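Local coordinates for protein L-Ala-D/L-Glu epimerase, a muconate lactonizing enzyme (Klebsiella pneumoniae subsp. pneumoniae MGH 78578, PDB 3FCP) that belongs to the enolase superfamily, joining an N-terminal domain of the muconate lactonizing enzyme type to a TIM-barrel-like domain that holds a magnesium ion, at residues R94-I99 against F104-I109; V139-A144 against I152-K157; G309-L314 against V341-A346. All coordinates share one frame; numbering follows the deposited sequence.

Interaction 1: R94-I99 against F104-I109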
loop_
_atom_site.group_PDB
_atom_site.type_symbol
_atom_site.label_atom_id
_atom_site.label_comp_id
_atom_site.label_asym_id
_atom_site.label_seq_id
_atom_site.Cartn_x
_atom_site.Cartn_y
_atom_site.Cartn_z
ATOM N N ARG A 94 20.524 -6.288 -31.914
ATOM C CA ARG A 94 21.758 -5.592 -32.246
ATOM C C ARG A 94 21.541 -4.085 -32.154
ATOM O O ARG A 94 22.364 -3.357 -31.602
ATOM C CB ARG A 94 22.209 -5.971 -33.659
ATOM C CG ARG A 94 23.532 -5.342 -34.104
ATOM C CD ARG A 94 23.941 -5.867 -35.477
ATOM N NE ARG A 94 25.199 -5.296 -35.950
ATOM C CZ ARG A 94 26.408 -5.704 -35.567
ATOM N NH1 ARG A 94 26.532 -6.694 -34.699
ATOM N NH2 ARG A 94 27.500 -5.118 -36.051
ATOM N N MET A 95 20.417 -3.630 -32.698
ATOM C CA MET A 95 20.062 -2.217 -32.697
ATOM C C MET A 95 19.873 -1.676 -31.274
ATOM O O MET A 95 20.402 -0.619 -30.921
ATOM C CB MET A 95 18.767 -2.006 -33.504
ATOM C CG MET A 95 18.860 -2.397 -34.988
ATOM S SD MET A 95 17.253 -2.319 -35.854
ATOM C CE MET A 95 17.089 -0.635 -35.859
ATOM N N ASN A 96 19.116 -2.397 -30.456
ATOM C CA ASN A 96 18.865 -1.935 -29.097
ATOM C C ASN A 96 20.090 -2.069 -28.212
ATOM O O ASN A 96 20.289 -1.271 -27.298
ATOM C CB ASN A 96 17.673 -2.681 -28.494
ATOM C CG ASN A 96 16.373 -2.324 -29.184
ATOM O OD1 ASN A 96 16.211 -1.203 -29.664
ATOM N ND2 ASN A 96 15.438 -3.263 -29.233
ATOM N N GLY A 97 20.918 -3.064 -28.498
ATOM C CA GLY A 97 22.121 -3.253 -27.711
ATOM C C GLY A 97 23.139 -2.152 -27.943
ATOM O O GLY A 97 23.891 -1.796 -27.034
ATOM N N ALA A 98 23.156 -1.590 -29.150
ATOM C CA ALA A 98 24.117 -0.543 -29.490
ATOM C C ALA A 98 23.562 0.879 -29.528
ATOM O O ALA A 98 24.324 1.848 -29.499
ATOM C CB ALA A 98 24.761 -0.870 -30.830
ATOM N N ILE A 99 22.243 1.005 -29.592
ATOM C CA ILE A 99 21.615 2.316 -29.679
ATOM C C ILE A 99 20.532 2.515 -28.628
ATOM O O ILE A 99 19.531 1.806 -28.633
ATOM C CB ILE A 99 20.947 2.518 -31.067
ATOM C CG1 ILE A 99 21.934 2.185 -32.193
ATOM C CG2 ILE A 99 20.432 3.943 -31.191
ATOM C CD1 ILE A 99 23.141 3.067 -32.229
ATOM N N PHE A 104 12.376 6.641 -33.126
ATOM C CA PHE A 104 11.866 7.142 -34.397
ATOM C C PHE A 104 12.752 6.606 -35.528
ATOM O O PHE A 104 12.251 6.076 -36.522
ATOM C CB PHE A 104 11.851 8.678 -34.413
ATOM C CG PHE A 104 10.644 9.287 -33.729
ATOM C CD1 PHE A 104 9.775 10.118 -34.436
ATOM C CD2 PHE A 104 10.381 9.035 -32.384
ATOM C CE1 PHE A 104 8.655 10.692 -33.813
ATOM C CE2 PHE A 104 9.266 9.600 -31.745
ATOM C CZ PHE A 104 8.401 10.432 -32.462
ATOM N N ALA A 105 14.066 6.738 -35.364
ATOM C CA ALA A 105 15.021 6.243 -36.353
ATOM C C ALA A 105 14.881 4.720 -36.485
ATOM O O ALA A 105 14.859 4.186 -37.588
ATOM C CB ALA A 105 16.445 6.606 -35.935
ATOM N N LYS A 106 14.790 4.024 -35.354
ATOM C CA LYS A 106 14.648 2.571 -35.370
ATOM C C LYS A 106 13.366 2.147 -36.082
ATOM O O LYS A 106 13.345 1.147 -36.796
ATOM C CB LYS A 106 14.651 2.017 -33.943
ATOM C CG LYS A 106 15.994 2.139 -33.242
ATOM C CD LYS A 106 15.896 1.758 -31.764
ATOM C CE LYS A 106 17.258 1.839 -31.083
ATOM N NZ LYS A 106 17.165 1.657 -29.598
ATOM N N SER A 107 12.296 2.912 -35.894
ATOM C CA SER A 107 11.025 2.584 -36.529
ATOM C C SER A 107 11.110 2.645 -38.059
ATOM O O SER A 107 10.520 1.811 -38.751
ATOM C CB SER A 107 9.932 3.530 -36.036
ATOM O OG SER A 107 8.746 3.343 -36.782
ATOM N N ALA A 108 11.824 3.636 -38.582
ATOM C CA ALA A 108 11.980 3.767 -40.033
ATOM C C ALA A 108 12.731 2.548 -40.566
ATOM O O ALA A 108 12.361 1.976 -41.591
ATOM C CB ALA A 108 12.742 5.052 -40.375
ATOM N N ILE A 109 13.786 2.151 -39.862
ATOM C CA ILE A 109 14.585 0.994 -40.262
ATOM C C ILE A 109 13.804 -0.320 -40.153
ATOM O O ILE A 109 13.856 -1.162 -41.055
ATOM C CB ILE A 109 15.866 0.871 -39.393
ATOM C CG1 ILE A 109 16.775 2.083 -39.624
ATOM C CG2 ILE A 109 16.590 -0.437 -39.715
ATOM C CD1 ILE A 109 17.249 2.242 -41.064
#
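Lys106 reaches out from helix 103-121 and brings its ammonium group to the C-terminal end of helix 88-98, where Ile99 and Asn96 receive it. The shorter of the two bonds runs from Lys106 NZ to Ile99 O at 2.6 Å; the nitrogen stands well above the carbonyl plane, 38° out of it. The other, from Lys106 NZ to Asn96 OD1 at 3.0 Å, lies in the plane of the amide carbonyl and uses one of the oxygen's lone pairs. Gly101 O, in the connecting loop, accepts from NZ as well, giving the charge three oxygens. The negative end of the helix dipole probably favours the positive charge here as well. Because the lysine chain is extended beyond CG, its methylenes cross the gap too, and CE packs 3.8 Å from Ile99 CB.

The helices form a helical hairpin in the N-terminal domain; over the segments that meet they run nearly antiparallel (164°), with axes 11.7 Å apart, so long side chains have to fill the space. On the buried side that falls to Met95. Bent at its last torsion (chi3 70°), it swings its CE methyl between Lys106 CG, 4.0 Å away, and Ile109 CG2, 3.9 Å away. Leu76 and Leu80 of helix 65-80 back this apolar patch, touching Met95 and Ile109 respectively.

The opposite extreme is Asn96: it is exposed, gives up little surface to Lys106, and meets it through OD1, with the lysine's CD and CE methylenes alongside that oxygen. Ile99, by contrast, is buried, and Leu58 of the second subunit packs against it.

Interaction 2: V139-A144 against I152-K157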
loop_
_atom_site.group_PDB
_atom_site.type_symbol
_atom_site.label_atom_id
_atom_site.label_comp_id
_atom_site.label_asym_id
_atom_site.label_seq_id
_atom_site.Cartn_x
_atom_site.Cartn_y
_atom_site.Cartn_z
ATOM N N VAL A 139 -10.747 5.394 -39.295
ATOM C CA VAL A 139 -9.869 6.545 -39.160
ATOM C C VAL A 139 -10.739 7.749 -38.796
ATOM O O VAL A 139 -11.637 8.127 -39.555
ATOM C CB VAL A 139 -9.136 6.850 -40.488
ATOM C CG1 VAL A 139 -8.257 8.078 -40.328
ATOM C CG2 VAL A 139 -8.305 5.650 -40.919
ATOM N N LEU A 140 -10.494 8.337 -37.632
ATOM C CA LEU A 140 -11.276 9.495 -37.226
ATOM C C LEU A 140 -10.657 10.747 -37.831
ATOM O O LEU A 140 -9.640 10.673 -38.523
ATOM C CB LEU A 140 -11.317 9.595 -35.698
ATOM C CG LEU A 140 -10.002 9.560 -34.912
ATOM C CD1 LEU A 140 -9.228 10.863 -35.101
ATOM C CD2 LEU A 140 -10.315 9.342 -33.430
ATOM N N TRP A 141 -11.279 11.894 -37.587
ATOM C CA TRP A 141 -10.767 13.158 -38.104
ATOM C C TRP A 141 -10.530 14.102 -36.930
ATOM O O TRP A 141 -11.300 14.113 -35.968
ATOM C CB TRP A 141 -11.768 13.779 -39.089
ATOM C CG TRP A 141 -11.267 15.033 -39.743
ATOM C CD1 TRP A 141 -11.763 16.296 -39.588
ATOM C CD2 TRP A 141 -10.149 15.148 -40.631
ATOM N NE1 TRP A 141 -11.019 17.192 -40.320
ATOM C CE2 TRP A 141 -10.023 16.514 -40.971
ATOM C CE3 TRP A 141 -9.239 14.230 -41.171
ATOM C CZ2 TRP A 141 -9.021 16.984 -41.826
ATOM C CZ3 TRP A 141 -8.242 14.697 -42.023
ATOM C CH2 TRP A 141 -8.143 16.065 -42.341
ATOM N N THR A 142 -9.459 14.881 -36.995
ATOM C CA THR A 142 -9.165 15.811 -35.919
ATOM C C THR A 142 -9.667 17.201 -36.263
ATOM O O THR A 142 -9.539 17.664 -37.396
ATOM C CB THR A 142 -7.646 15.869 -35.608
ATOM O OG1 THR A 142 -7.244 14.653 -34.963
ATOM C CG2 THR A 142 -7.321 17.040 -34.683
ATOM N N LEU A 143 -10.269 17.848 -35.272
ATOM C CA LEU A 143 -10.790 19.197 -35.419
ATOM C C LEU A 143 -9.858 20.073 -34.592
ATOM O O LEU A 143 -9.863 20.010 -33.361
ATOM C CB LEU A 143 -12.222 19.256 -34.881
ATOM C CG LEU A 143 -13.178 18.307 -35.613
ATOM C CD1 LEU A 143 -14.500 18.212 -34.879
ATOM C CD2 LEU A 143 -13.389 18.801 -37.036
ATOM N N ALA A 144 -9.036 20.866 -35.271
ATOM C CA ALA A 144 -8.084 21.730 -34.582
ATOM C C ALA A 144 -7.790 23.028 -35.332
ATOM O O ALA A 144 -6.648 23.489 -35.353
ATOM C CB ALA A 144 -6.784 20.970 -34.343
ATOM N N ILE A 152 -16.925 22.781 -36.244
ATOM C CA ILE A 152 -18.265 22.213 -36.344
ATOM C C ILE A 152 -18.677 22.012 -37.799
ATOM O O ILE A 152 -19.260 20.986 -38.148
ATOM C CB ILE A 152 -19.309 23.111 -35.640
ATOM C CG1 ILE A 152 -19.133 23.000 -34.121
ATOM C CG2 ILE A 152 -20.722 22.710 -36.056
ATOM C CD1 ILE A 152 -20.020 23.927 -33.322
ATOM N N ALA A 153 -18.373 22.994 -38.639
ATOM C CA ALA A 153 -18.709 22.919 -40.058
ATOM C C ALA A 153 -18.038 21.693 -40.670
ATOM O O ALA A 153 -18.694 20.831 -41.263
ATOM C CB ALA A 153 -18.238 24.186 -40.774
ATOM N N GLU A 154 -16.720 21.633 -40.511
ATOM C CA GLU A 154 -15.917 20.534 -41.024
ATOM C C GLU A 154 -16.504 19.210 -40.542
ATOM O O GLU A 154 -16.737 18.297 -41.332
ATOM C CB GLU A 154 -14.478 20.692 -40.531
ATOM C CG GLU A 154 -13.418 20.098 -41.435
ATOM C CD GLU A 154 -12.016 20.500 -41.005
ATOM O OE1 GLU A 154 -11.603 20.123 -39.887
ATOM O OE2 GLU A 154 -11.330 21.202 -41.778
ATOM N N GLY A 155 -16.752 19.113 -39.240
ATOM C CA GLY A 155 -17.318 17.894 -38.692
ATOM C C GLY A 155 -18.705 17.626 -39.245
ATOM O O GLY A 155 -19.100 16.476 -39.450
ATOM N N GLU A 156 -19.445 18.702 -39.486
ATOM C CA GLU A 156 -20.798 18.611 -40.020
ATOM C C GLU A 156 -20.756 17.963 -41.401
ATOM O O GLU A 156 -21.606 17.141 -41.749
ATOM C CB GLU A 156 -21.403 20.009 -40.121
ATOM C CG GLU A 156 -22.908 20.038 -40.028
ATOM C CD GLU A 156 -23.412 19.375 -38.764
ATOM O OE1 GLU A 156 -23.460 18.127 -38.724
ATOM O OE2 GLU A 156 -23.748 20.103 -37.806
ATOM N N LYS A 157 -19.751 18.340 -42.180
ATOM C CA LYS A 157 -19.578 17.809 -43.522
ATOM C C LYS A 157 -19.420 16.291 -43.483
ATOM O O LYS A 157 -20.059 15.572 -44.252
ATOM C CB LYS A 157 -18.347 18.444 -44.171
ATOM C CG LYS A 157 -18.161 18.086 -45.627
ATOM C CD LYS A 157 -16.918 18.747 -46.200
ATOM C CE LYS A 157 -16.778 18.438 -47.681
ATOM N NZ LYS A 157 -16.812 16.968 -47.941
#
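Trp141 and Glu154 meet at about a right angle, the indole edge facing the carboxylate. They join strand 136-143 to the helix that follows it, 148-158, a beta-alpha unit of the TIM-barrel-like domain, with strand 166-170 next in the sheet. Strand and helix segments run nearly antiparallel, as expected when the chain turns back along the outside of a barrel.

In Trp141 the ring carbon CG is anti to the backbone N (chi1 -176°), which sends the indole out toward the helix with its N-H edge leading. Glu154 answers with a chain extended beyond CG, so its carboxylate arrives at that edge. The bond from Trp141 NE1 to Glu154 OE1 is 3.0 Å long and close to straight, 163° at the hydrogen. The oxygen lies practically in the ring plane, yet the ring and carboxylate planes are turned 77° apart, and the donor meets OE1 from well above the carboxylate plane. Phe329 packs edge-to-face with Trp141, a second fix on the indole's position.

Leu143 and Glu154 lie alongside one another, pointing opposite ways. The leucine's CD2 sits 3.6 Å from Glu154 OE1, placing a methyl beside the same oxygen that accepts the indole N-H. Behind it, Leu143 also leans on Leu169 of strand 166-170.

At Gly155, where the backbones come nearest, no side chain stands in the way, and Leu143 CD2 comes to 4.0 Å from Gly155 N.

Interaction 3: G309-L314 against V341-A346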
loop_
_atom_site.group_PDB
_atom_site.type_symbol
_atom_site.label_atom_id
_atom_site.label_comp_id
_atom_site.label_asym_id
_atom_site.label_seq_id
_atom_site.Cartn_x
_atom_site.Cartn_y
_atom_site.Cartn_z
ATOM N N GLY A 309 4.873 5.818 -43.572
ATOM C CA GLY A 309 4.764 5.596 -42.139
ATOM C C GLY A 309 3.350 5.250 -41.704
ATOM O O GLY A 309 3.141 4.491 -40.753
ATOM N N THR A 310 2.368 5.815 -42.397
ATOM C CA THR A 310 0.980 5.548 -42.078
ATOM C C THR A 310 0.607 4.110 -42.399
ATOM O O THR A 310 0.022 3.428 -41.561
ATOM C CB THR A 310 0.047 6.517 -42.827
ATOM O OG1 THR A 310 0.214 7.834 -42.290
ATOM C CG2 THR A 310 -1.409 6.095 -42.684
ATOM N N VAL A 311 0.960 3.624 -43.589
ATOM C CA VAL A 311 0.605 2.245 -43.935
ATOM C C VAL A 311 1.395 1.262 -43.062
ATOM O O VAL A 311 0.888 0.205 -42.688
ATOM C CB VAL A 311 0.841 1.931 -45.453
ATOM C CG1 VAL A 311 2.323 1.779 -45.752
ATOM C CG2 VAL A 311 0.092 0.661 -45.836
ATOM N N ALA A 312 2.631 1.624 -42.727
ATOM C CA ALA A 312 3.459 0.776 -41.870
ATOM C C ALA A 312 2.699 0.578 -40.556
ATOM O O ALA A 312 2.603 -0.542 -40.042
ATOM C CB ALA A 312 4.800 1.446 -41.606
ATOM N N SER A 313 2.150 1.670 -40.022
ATOM C CA SER A 313 1.385 1.609 -38.779
ATOM C C SER A 313 0.128 0.772 -38.968
ATOM O O SER A 313 -0.204 -0.051 -38.119
ATOM C CB SER A 313 0.973 3.008 -38.320
ATOM O OG SER A 313 2.090 3.862 -38.219
ATOM N N LEU A 314 -0.579 0.987 -40.077
ATOM C CA LEU A 314 -1.810 0.240 -40.342
ATOM C C LEU A 314 -1.590 -1.274 -40.412
ATOM O O LEU A 314 -2.434 -2.038 -39.968
ATOM C CB LEU A 314 -2.486 0.704 -41.644
ATOM C CG LEU A 314 -3.428 1.919 -41.759
ATOM C CD1 LEU A 314 -4.407 1.979 -40.585
ATOM C CD2 LEU A 314 -2.632 3.170 -41.827
ATOM N N VAL A 341 1.557 5.683 -55.511
ATOM C CA VAL A 341 0.109 5.548 -55.338
ATOM C C VAL A 341 -0.304 5.666 -53.862
ATOM O O VAL A 341 0.144 4.891 -53.014
ATOM C CB VAL A 341 -0.385 4.191 -55.885
ATOM C CG1 VAL A 341 -1.891 4.060 -55.688
ATOM C CG2 VAL A 341 -0.024 4.066 -57.356
ATOM N N PRO A 342 -1.169 6.642 -53.542
ATOM C CA PRO A 342 -1.627 6.845 -52.164
ATOM C C PRO A 342 -2.650 5.802 -51.718
ATOM O O PRO A 342 -3.180 5.048 -52.535
ATOM C CB PRO A 342 -2.227 8.242 -52.213
ATOM C CG PRO A 342 -2.844 8.264 -53.582
ATOM C CD PRO A 342 -1.755 7.652 -54.444
ATOM N N LEU A 343 -2.910 5.762 -50.413
ATOM C CA LEU A 343 -3.882 4.836 -49.841
ATOM C C LEU A 343 -5.279 5.349 -50.173
ATOM O O LEU A 343 -5.465 6.539 -50.411
ATOM C CB LEU A 343 -3.728 4.784 -48.317
ATOM C CG LEU A 343 -2.389 4.302 -47.757
ATOM C CD1 LEU A 343 -2.339 4.568 -46.260
ATOM C CD2 LEU A 343 -2.218 2.830 -48.053
ATOM N N THR A 344 -6.263 4.462 -50.185
ATOM C CA THR A 344 -7.621 4.894 -50.466
ATOM C C THR A 344 -8.405 5.016 -49.162
ATOM O O THR A 344 -8.520 4.055 -48.395
ATOM C CB THR A 344 -8.349 3.908 -51.403
ATOM O OG1 THR A 344 -8.727 2.738 -50.671
ATOM C CG2 THR A 344 -7.441 3.502 -52.552
ATOM N N PHE A 345 -8.919 6.215 -48.910
ATOM C CA PHE A 345 -9.714 6.494 -47.720
ATOM C C PHE A 345 -11.159 6.656 -48.190
ATOM O O PHE A 345 -11.398 7.113 -49.307
ATOM C CB PHE A 345 -9.253 7.795 -47.059
ATOM C CG PHE A 345 -7.895 7.713 -46.408
ATOM C CD1 PHE A 345 -7.779 7.523 -45.030
ATOM C CD2 PHE A 345 -6.735 7.855 -47.165
ATOM C CE1 PHE A 345 -6.529 7.481 -44.417
ATOM C CE2 PHE A 345 -5.479 7.814 -46.562
ATOM C CZ PHE A 345 -5.376 7.628 -45.182
ATOM N N ALA A 346 -12.113 6.282 -47.347
ATOM C CA ALA A 346 -13.523 6.406 -47.695
ATOM C C ALA A 346 -14.410 5.970 -46.542
ATOM O O ALA A 346 -14.070 5.046 -45.797
ATOM C CB ALA A 346 -13.836 5.572 -48.930
#
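Gly309 O, one residue ahead of the Thr310 that touches Leu343, is gripped twice from within its own helix. Ser313 N reaches it at 3.1 Å in the ordinary helical bond, while Ser313 OG donates to Gly309 O at 2.8 Å. The two donors come from opposite faces of the carbonyl plane. The hydroxyl is tilted 23° from that plane and makes an angle of 153° at the oxygen. The bond returns the buried serine's hydroxyl to its own helix backbone. Thr310 does much the same: its OG1 hydrogen-bonds to Gly306 O, one turn earlier, which leaves its methyl to face the other segment.

What crosses the contact is apolar. Leu343 points toward the helix and sets one methyl on each of two successive residues: CD1 rests 4.0 Å from Thr310 CG2, and CD2 lies 3.9 Å from Val311 CG2, with Val311 CB close behind at 4.1 Å. Chi1 (-61°, CG anti to the carbonyl carbon) carries the branch toward the helix, and the extended chi2 then helps set the two methyls on their neighbouring partners. The leucine crosses both at a slant.

Helix 307-317 follows strand 297-300 and belongs to the TIM-barrel-like domain; the 341-346 segment leads into a small antiparallel pair, strands 345-346 and 349-351, at the edge of the barrel sheet. Leu343 is the residue through which this later part of the chain packs on the helix. Val350 of the neighbouring strand packs against Leu343 as well, and Pro353 against Val311, so the leucine and valine methyls sit in a wider apolar cluster. At the start of the helix segment, Gly309 N is hydrogen-bonded to Glu51 OE1, a residue of strand 47-53 in the N-terminal domain.

In the fold
Interaction 1 belongs to the N-terminal domain, interactions 2 and 3 to the barrel domain. Interactions 1 and 2 lie on opposite sides of the chain's centre, with centres 36 Å apart. Interaction 3 falls between them: its nearest atoms are about 6 Å from those of interaction 1 and about 4 Å from those of interaction 2, without touching either. Interactions 2 and 3 reach the same sheet, through strands 136-143 and 345-346. The magnesium ion is held by Asn201, Asp250 and Glu251, outside all three contacts; the side chain of Thr142, in interaction 2, is about 11 Å from the bound magnesium ion. Helix 275-278 touches Ser107 of interaction 1 and Ser313 of interaction 3, both through Ile275.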